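Local atomic coordinates of SalCYP truncation (Salinispora tropica, PDB entry 7ABB), a protein that belongs to the cytochrome P450 family of predominantly helical haem proteins and binds heme c in a pocket of its single chain. Residues Pro109-Asn114 with Arg136-Glu141; Met144-Trp149 with Ala345-Ala350. One frame throughout, in Å; residues are numbered along the deposited sequence.

Contact 1: Pro109-Asn114 with Arg136-Glu141; sequences PAIRAN and RPYVLE
Asn114 and Tyr138 have the nearest CA atoms, 6.7 Å apart, where two nearly antiparallel helical segments pass with their axes 10.2 Å apart and their directions 160° from each other. Asn114 bridges the gap. With CG anti to the backbone N (chi1 175°), its amide reaches across, and ND2 donates a bent hydrogen bond to Tyr138 O at 3.2 Å, with an N-H...O angle of 141°; ND2 also bonds to Asn142 OD1. The carboxylate of Glu141 arrives from the opposite direction and stacks almost flat on this amide. Asn114 OD1 and Glu141 OE1 lie 3.3 Å apart, and as both are acceptors they do not bond; Arg118 serves both, its NE bonded to Asn114 OD1 and its NH2 in a salt bridge with Glu141 OE1, while Arg117 forms a salt bridge with Glu141 OE2. The segments belong to helices 108-120 and 130-147, which match helices D and E of the P450 core bundle. Ile111 meets Tyr138 at about a right angle: its CG2 methyl is tight against the hydroxyl, 3.1 Å from Tyr138 OH, and 3.8 Å from CZ. The carbonyl of the same isoleucine lies in plane at the ring edge, Ile111 O to Tyr138 CE1 being 3.5 Å. A hydrogen bond from Tyr138 OH to Gln351 O ties the hydroxyl end of Tyr138 to helix 345-362.

Contact 2: Met144-Trp149 with Ala345-Ala350; sequences MLAVGW and AAYARA
The Tyr347 ring receives the Ala146 methyl obliquely at its outer half. Ala146 CB is 3.7 Å from both Tyr347 CE2 and CZ. On the indole of Trp149, Val147 CG1 sits over the centre of one face, 3.6 Å above the plane, and the rings of His193 and Tyr189 meet it edge-to-face. A first torsion of -158° turns the tyrosine ring away from its own backbone N, and the side chain projects from helix 345-362 to span the gap to helix 130-147, the nearest CA pair of the two segments, Ala146 CA and Tyr347 CA, being 8.7 Å apart. The small alanine lets the ring end settle close to the helix, and Leu145 CB borders the hydroxyl loosely, 4.4 Å from Tyr347 OH. No hydrogen bond joins the segments; the phenol instead bonds to Asn142 O, one turn back on the same helix as Ala146. That helix stops just beyond the contact: Met144 O accepts from both Gly148 N and Trp149 N, and Gly148 turns the chain with a positive phi of 97°. On the other helix, Ala348 touches heme c, and the Tyr347 side chain comes within about 4 Å of it, nearest atoms. The pairing is that of helices E and L in the P450 core, L being the helix that follows the haem-binding loop in this family.

Overall arrangement
After several earlier helices the chain enters helix 108-120, passes through strand 127-129 and returns along helix 130-147, so that contact 1 closes a short loop of 21 residues. Contact 2 opens further along that same helix and closes a far longer excursion of 195 residues, through helices 182-199, 222-235 and 238-253, at the start of helix 345-362. The two loops follow in series, neither nested nor crossed. Their centres lie 9 Å apart, and they touch directly: Ala110 CB packs 3.5 Å from Leu145 CD2, and Ile111 CD1 lies 3.7 Å from Tyr347 CE1. Three helices, 108-120, 130-147 and 345-362, are thereby packed together beside the heme c pocket.

Contact 1: Pro109-Asn114 with Arg136-Glu141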
ATOM      1  N   PRO A 109      -2.511 -18.570   9.265  1.00 16.45           N
ATOM      2  CA  PRO A 109      -2.821 -19.891   8.691  1.00 18.16           C
ATOM      3  C   PRO A 109      -3.787 -19.799   7.519  1.00 17.40           C
ATOM      4  O   PRO A 109      -3.619 -20.503   6.514  1.00 18.73           O
ATOM      5  CB  PRO A 109      -3.365 -20.666   9.898  1.00 20.68           C
ATOM      6  CG  PRO A 109      -2.616 -20.051  11.065  1.00 21.33           C
ATOM      7  CD  PRO A 109      -2.616 -18.588  10.735  1.00 18.64           C
ATOM      8  N   ALA A 110      -4.786 -18.910   7.597  1.00 17.46           N
ATOM      9  CA  ALA A 110      -5.708 -18.737   6.475  1.00 18.35           C
ATOM     10  C   ALA A 110      -5.014 -18.105   5.271  1.00 17.87           C
ATOM     11  O   ALA A 110      -5.211 -18.546   4.132  1.00 18.01           O
ATOM     12  CB  ALA A 110      -6.912 -17.898   6.926  1.00 18.11           C
ATOM     13  N   ILE A 111      -4.187 -17.089   5.506  1.00 18.19           N
ATOM     14  CA  ILE A 111      -3.425 -16.466   4.429  1.00 17.11           C
ATOM     15  C   ILE A 111      -2.546 -17.499   3.744  1.00 15.75           C
ATOM     16  O   ILE A 111      -2.467 -17.568   2.511  1.00 16.09           O
ATOM     17  CB  ILE A 111      -2.577 -15.315   4.988  1.00 16.19           C
ATOM     18  CG1 ILE A 111      -3.452 -14.187   5.534  1.00 18.11           C
ATOM     19  CG2 ILE A 111      -1.621 -14.804   3.907  1.00 16.58           C
ATOM     20  CD1 ILE A 111      -2.648 -13.172   6.303  1.00 18.63           C
ATOM     21  N   ARG A 112      -1.866 -18.315   4.548  1.00 16.18           N
ATOM     22  CA  ARG A 112      -0.953 -19.320   4.012  1.00 14.88           C
ATOM     23  C   ARG A 112      -1.689 -20.360   3.181  1.00 18.27           C
ATOM     24  O   ARG A 112      -1.234 -20.742   2.094  1.00 17.50           O
ATOM     25  CB  ARG A 112      -0.194 -19.974   5.162  1.00 17.41           C
ATOM     26  CG  ARG A 112       0.955 -20.864   4.679  1.00 17.76           C
ATOM     27  CD  ARG A 112       1.752 -21.502   5.801  1.00 19.88           C
ATOM     28  NE  ARG A 112       2.343 -20.478   6.633  1.00 21.75           N
ATOM     29  CZ  ARG A 112       3.358 -19.685   6.295  1.00 27.25           C
ATOM     30  NH1 ARG A 112       3.974 -19.788   5.115  1.00 22.72           N
ATOM     31  NH2 ARG A 112       3.764 -18.763   7.158  1.00 27.01           N
ATOM     32  N   ALA A 113      -2.827 -20.849   3.688  1.00 18.19           N
ATOM     33  CA  ALA A 113      -3.584 -21.854   2.947  1.00 17.83           C
ATOM     34  C   ALA A 113      -4.111 -21.284   1.638  1.00 17.42           C
ATOM     35  O   ALA A 113      -4.179 -21.994   0.623  1.00 18.42           O
ATOM     36  CB  ALA A 113      -4.729 -22.386   3.799  1.00 18.52           C
ATOM     37  N   ASN A 114      -4.497 -20.006   1.665  1.00 18.33           N
ATOM     38  CA  ASN A 114      -4.912 -19.275   0.469  1.00 17.39           C
ATOM     39  C   ASN A 114      -3.780 -19.229  -0.565  1.00 17.10           C
ATOM     40  O   ASN A 114      -3.956 -19.672  -1.710  1.00 17.78           O
ATOM     41  CB  ASN A 114      -5.373 -17.888   0.930  1.00 16.94           C
ATOM     42  CG  ASN A 114      -5.739 -16.924  -0.177  1.00 17.47           C
ATOM     43  OD1 ASN A 114      -5.856 -17.253  -1.350  1.00 21.98           O
ATOM     44  ND2 ASN A 114      -5.922 -15.674   0.226  1.00 18.49           N
ATOM     45  N   ARG A 136      -3.716 -10.545  -6.979  1.00 16.53           N
ATOM     46  CA  ARG A 136      -4.890  -9.720  -6.682  1.00 17.58           C
ATOM     47  C   ARG A 136      -6.002 -10.514  -6.010  1.00 17.34           C
ATOM     48  O   ARG A 136      -6.512 -10.059  -4.972  1.00 17.23           O
ATOM     49  CB  ARG A 136      -5.377  -9.013  -7.947  1.00 19.89           C
ATOM     50  CG  ARG A 136      -6.397  -7.915  -7.667  1.00 21.32           C
ATOM     51  CD  ARG A 136      -6.723  -7.128  -8.912  1.00 23.44           C
ATOM     52  NE  ARG A 136      -5.517  -6.468  -9.421  1.00 26.78           N
ATOM     53  CZ  ARG A 136      -4.915  -6.742 -10.574  1.00 29.31           C
ATOM     54  NH1 ARG A 136      -5.388  -7.662 -11.411  1.00 25.99           N
ATOM     55  NH2 ARG A 136      -3.817  -6.072 -10.889  1.00 32.51           N
ATOM     56  N   PRO A 137      -6.445 -11.666  -6.523  1.00 17.22           N
ATOM     57  CA  PRO A 137      -7.465 -12.417  -5.782  1.00 17.37           C
ATOM     58  C   PRO A 137      -6.973 -12.889  -4.421  1.00 18.34           C
ATOM     59  O   PRO A 137      -7.762 -12.931  -3.465  1.00 17.62           O
ATOM     60  CB  PRO A 137      -7.812 -13.577  -6.728  1.00 19.07           C
ATOM     61  CG  PRO A 137      -6.799 -13.617  -7.714  1.00 19.56           C
ATOM     62  CD  PRO A 137      -6.148 -12.283  -7.820  1.00 18.84           C
ATOM     63  N   TYR A 138      -5.689 -13.216  -4.303  1.00 15.94           N
ATOM     64  CA  TYR A 138      -5.102 -13.586  -3.014  1.00 14.90           C
ATOM     65  C   TYR A 138      -5.250 -12.459  -2.002  1.00 15.13           C
ATOM     66  O   TYR A 138      -5.794 -12.652  -0.907  1.00 15.85           O
ATOM     67  CB  TYR A 138      -3.623 -13.911  -3.232  1.00 14.93           C
ATOM     68  CG  TYR A 138      -2.753 -13.994  -2.016  1.00 15.92           C
ATOM     69  CD1 TYR A 138      -2.845 -15.057  -1.131  1.00 16.49           C
ATOM     70  CD2 TYR A 138      -1.821 -13.001  -1.744  1.00 14.72           C
ATOM     71  CE1 TYR A 138      -2.022 -15.134  -0.026  1.00 13.94           C
ATOM     72  CE2 TYR A 138      -1.002 -13.082  -0.664  1.00 14.36           C
ATOM     73  CZ  TYR A 138      -1.068 -14.142   0.174  1.00 15.54           C
ATOM     74  OH  TYR A 138      -0.230 -14.192   1.247  1.00 16.08           O
ATOM     75  N   VAL A 139      -4.772 -11.276  -2.359  1.00 15.57           N
ATOM     76  CA  VAL A 139      -4.804 -10.141  -1.451  1.00 15.90           C
ATOM     77  C   VAL A 139      -6.239  -9.750  -1.124  1.00 17.05           C
ATOM     78  O   VAL A 139      -6.557  -9.425   0.029  1.00 17.32           O
ATOM     79  CB  VAL A 139      -4.010  -8.966  -2.051  1.00 16.20           C
ATOM     80  CG1 VAL A 139      -4.218  -7.690  -1.235  1.00 15.83           C
ATOM     81  CG2 VAL A 139      -2.530  -9.314  -2.089  1.00 16.65           C
ATOM     82  N   LEU A 140      -7.118  -9.725  -2.127  1.00 16.30           N
ATOM     83  CA  LEU A 140      -8.503  -9.353  -1.858  1.00 16.58           C
ATOM     84  C   LEU A 140      -9.181 -10.368  -0.948  1.00 18.28           C
ATOM     85  O   LEU A 140      -9.935  -9.984  -0.051  1.00 17.55           O
ATOM     86  CB  LEU A 140      -9.262  -9.195  -3.166  1.00 20.01           C
ATOM     87  CG  LEU A 140     -10.747  -8.850  -3.041  1.00 22.31           C
ATOM     88  CD1 LEU A 140     -10.980  -7.578  -2.239  1.00 22.99           C
ATOM     89  CD2 LEU A 140     -11.346  -8.751  -4.443  1.00 26.41           C
ATOM     90  N   GLU A 141      -8.944 -11.663  -1.162  1.00 17.76           N
ATOM     91  CA  GLU A 141      -9.487 -12.668  -0.246  1.00 17.68           C
ATOM     92  C   GLU A 141      -9.036 -12.378   1.187  1.00 17.88           C
ATOM     93  O   GLU A 141      -9.847 -12.396   2.127  1.00 19.00           O
ATOM     94  CB  GLU A 141      -9.052 -14.077  -0.667  1.00 18.47           C
ATOM     95  CG  GLU A 141      -9.483 -15.167   0.319  1.00 19.46           C
ATOM     96  CD  GLU A 141      -9.202 -16.584  -0.141  1.00 22.52           C
ATOM     97  OE1 GLU A 141      -9.111 -16.831  -1.375  1.00 23.69           O
ATOM     98  OE2 GLU A 141      -9.042 -17.438   0.750  1.00 25.22           O
TER

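Contact 2: Met144-Trp149 with Ala345-Ala350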
ATOM      1  N   MET A 144     -10.876  -9.332   2.599  1.00 17.37           N
ATOM      2  CA  MET A 144     -12.244  -9.687   2.947  1.00 18.83           C
ATOM      3  C   MET A 144     -12.290 -10.441   4.262  1.00 19.75           C
ATOM      4  O   MET A 144     -13.187 -10.210   5.085  1.00 20.49           O
ATOM      5  CB  MET A 144     -12.850 -10.509   1.816  1.00 19.95           C
ATOM      6  CG  MET A 144     -13.076  -9.698   0.552  1.00 20.57           C
ATOM      7  SD  MET A 144     -13.493 -10.721  -0.865  1.00 22.39           S
ATOM      8  CE  MET A 144     -15.195 -11.057  -0.471  1.00 26.96           C
ATOM      9  N   LEU A 145     -11.322 -11.327   4.495  1.00 18.75           N
ATOM     10  CA  LEU A 145     -11.291 -12.070   5.746  1.00 21.47           C
ATOM     11  C   LEU A 145     -11.101 -11.124   6.918  1.00 20.92           C
ATOM     12  O   LEU A 145     -11.795 -11.239   7.944  1.00 21.80           O
ATOM     13  CB  LEU A 145     -10.177 -13.119   5.721  1.00 23.07           C
ATOM     14  CG  LEU A 145     -10.099 -14.038   6.956  1.00 24.16           C
ATOM     15  CD1 LEU A 145     -11.382 -14.780   7.157  1.00 27.48           C
ATOM     16  CD2 LEU A 145      -8.926 -15.010   6.868  1.00 27.23           C
ATOM     17  N   ALA A 146     -10.178 -10.165   6.766  1.00 18.95           N
ATOM     18  CA  ALA A 146      -9.860  -9.263   7.869  1.00 19.55           C
ATOM     19  C   ALA A 146     -11.018  -8.326   8.148  1.00 17.91           C
ATOM     20  O   ALA A 146     -11.335  -8.057   9.313  1.00 21.54           O
ATOM     21  CB  ALA A 146      -8.582  -8.473   7.549  1.00 19.45           C
ATOM     22  N   VAL A 147     -11.648  -7.814   7.092  1.00 18.47           N
ATOM     23  CA  VAL A 147     -12.672  -6.793   7.257  1.00 19.03           C
ATOM     24  C   VAL A 147     -14.024  -7.405   7.580  1.00 22.60           C
ATOM     25  O   VAL A 147     -14.866  -6.733   8.161  1.00 22.50           O
ATOM     26  CB  VAL A 147     -12.767  -5.918   5.996  1.00 20.69           C
ATOM     27  CG1 VAL A 147     -13.908  -4.929   6.058  1.00 27.02           C
ATOM     28  CG2 VAL A 147     -11.456  -5.173   5.778  1.00 22.99           C
ATOM     29  N   GLY A 148     -14.253  -8.657   7.226  1.00 20.49           N
ATOM     30  CA  GLY A 148     -15.512  -9.314   7.480  1.00 22.12           C
ATOM     31  C   GLY A 148     -16.475  -9.330   6.317  1.00 23.50           C
ATOM     32  O   GLY A 148     -17.692  -9.431   6.542  1.00 25.42           O
ATOM     33  N   TRP A 149     -15.980  -9.242   5.080  1.00 20.76           N
ATOM     34  CA  TRP A 149     -16.827  -9.319   3.889  1.00 22.65           C
ATOM     35  C   TRP A 149     -16.974 -10.781   3.452  1.00 23.64           C
ATOM     36  O   TRP A 149     -15.957 -11.482   3.349  1.00 24.59           O
ATOM     37  CB  TRP A 149     -16.212  -8.496   2.756  1.00 21.17           C
ATOM     38  CG  TRP A 149     -16.298  -7.014   2.944  1.00 19.46           C
ATOM     39  CD1 TRP A 149     -17.362  -6.327   3.436  1.00 24.66           C
ATOM     40  CD2 TRP A 149     -15.290  -6.042   2.646  1.00 20.36           C
ATOM     41  NE1 TRP A 149     -17.091  -4.980   3.467  1.00 25.61           N
ATOM     42  CE2 TRP A 149     -15.827  -4.778   2.978  1.00 22.48           C
ATOM     43  CE3 TRP A 149     -13.995  -6.116   2.127  1.00 22.61           C
ATOM     44  CZ2 TRP A 149     -15.104  -3.600   2.833  1.00 22.59           C
ATOM     45  CZ3 TRP A 149     -13.271  -4.935   1.972  1.00 22.74           C
ATOM     46  CH2 TRP A 149     -13.839  -3.692   2.315  1.00 23.27           C
ATOM     47  N   ALA A 345      -0.367  -2.095   7.948  1.00 17.69           N
ATOM     48  CA  ALA A 345       1.033  -2.439   7.721  1.00 17.44           C
ATOM     49  C   ALA A 345       1.351  -3.877   8.141  1.00 18.37           C
ATOM     50  O   ALA A 345       2.006  -4.614   7.395  1.00 17.26           O
ATOM     51  CB  ALA A 345       1.933  -1.447   8.446  1.00 19.14           C
ATOM     52  N   ALA A 346       0.959  -4.277   9.353  1.00 18.10           N
ATOM     53  CA  ALA A 346       1.238  -5.638   9.805  1.00 18.72           C
ATOM     54  C   ALA A 346       0.586  -6.652   8.881  1.00 17.51           C
ATOM     55  O   ALA A 346       1.167  -7.708   8.583  1.00 17.30           O
ATOM     56  CB  ALA A 346       0.758  -5.856  11.236  1.00 19.73           C
ATOM     57  N   TYR A 347      -0.621  -6.345   8.400  1.00 16.71           N
ATOM     58  CA  TYR A 347      -1.346  -7.310   7.567  1.00 18.73           C
ATOM     59  C   TYR A 347      -0.698  -7.409   6.196  1.00 18.63           C
ATOM     60  O   TYR A 347      -0.593  -8.507   5.637  1.00 18.88           O
ATOM     61  CB  TYR A 347      -2.826  -6.914   7.446  1.00 19.14           C
ATOM     62  CG  TYR A 347      -3.743  -8.063   7.079  1.00 19.42           C
ATOM     63  CD1 TYR A 347      -3.751  -9.211   7.838  1.00 20.19           C
ATOM     64  CD2 TYR A 347      -4.620  -7.966   6.017  1.00 18.91           C
ATOM     65  CE1 TYR A 347      -4.589 -10.265   7.533  1.00 21.95           C
ATOM     66  CE2 TYR A 347      -5.476  -9.020   5.700  1.00 20.87           C
ATOM     67  CZ  TYR A 347      -5.446 -10.166   6.464  1.00 19.90           C
ATOM     68  OH  TYR A 347      -6.282 -11.236   6.187  1.00 21.96           O
ATOM     69  N   ALA A 348      -0.300  -6.272   5.632  1.00 17.15           N
ATOM     70  CA  ALA A 348       0.411  -6.275   4.353  1.00 17.58           C
ATOM     71  C   ALA A 348       1.705  -7.068   4.457  1.00 18.07           C
ATOM     72  O   ALA A 348       2.005  -7.902   3.592  1.00 16.91           O
ATOM     73  CB  ALA A 348       0.688  -4.833   3.912  1.00 18.98           C
ATOM     74  N   ARG A 349       2.496  -6.821   5.502  1.00 16.83           N
ATOM     75  CA  ARG A 349       3.725  -7.579   5.720  1.00 16.72           C
ATOM     76  C   ARG A 349       3.454  -9.085   5.764  1.00 16.19           C
ATOM     77  O   ARG A 349       4.189  -9.883   5.164  1.00 17.69           O
ATOM     78  CB  ARG A 349       4.386  -7.127   7.013  1.00 16.59           C
ATOM     79  CG  ARG A 349       5.110  -5.801   6.917  1.00 17.84           C
ATOM     80  CD  ARG A 349       5.588  -5.364   8.273  1.00 19.36           C
ATOM     81  NE  ARG A 349       6.580  -4.313   8.108  1.00 17.72           N
ATOM     82  CZ  ARG A 349       6.468  -3.075   8.559  1.00 18.71           C
ATOM     83  NH1 ARG A 349       5.418  -2.672   9.273  1.00 22.42           N
ATOM     84  NH2 ARG A 349       7.455  -2.203   8.306  1.00 21.08           N
ATOM     85  N   ALA A 350       2.440  -9.490   6.527  1.00 14.52           N
ATOM     86  CA  ALA A 350       2.129 -10.919   6.636  1.00 16.90           C
ATOM     87  C   ALA A 350       1.749 -11.490   5.280  1.00 16.92           C
ATOM     88  O   ALA A 350       2.161 -12.603   4.925  1.00 16.63           O
ATOM     89  CB  ALA A 350       1.008 -11.148   7.655  1.00 18.08           C
TER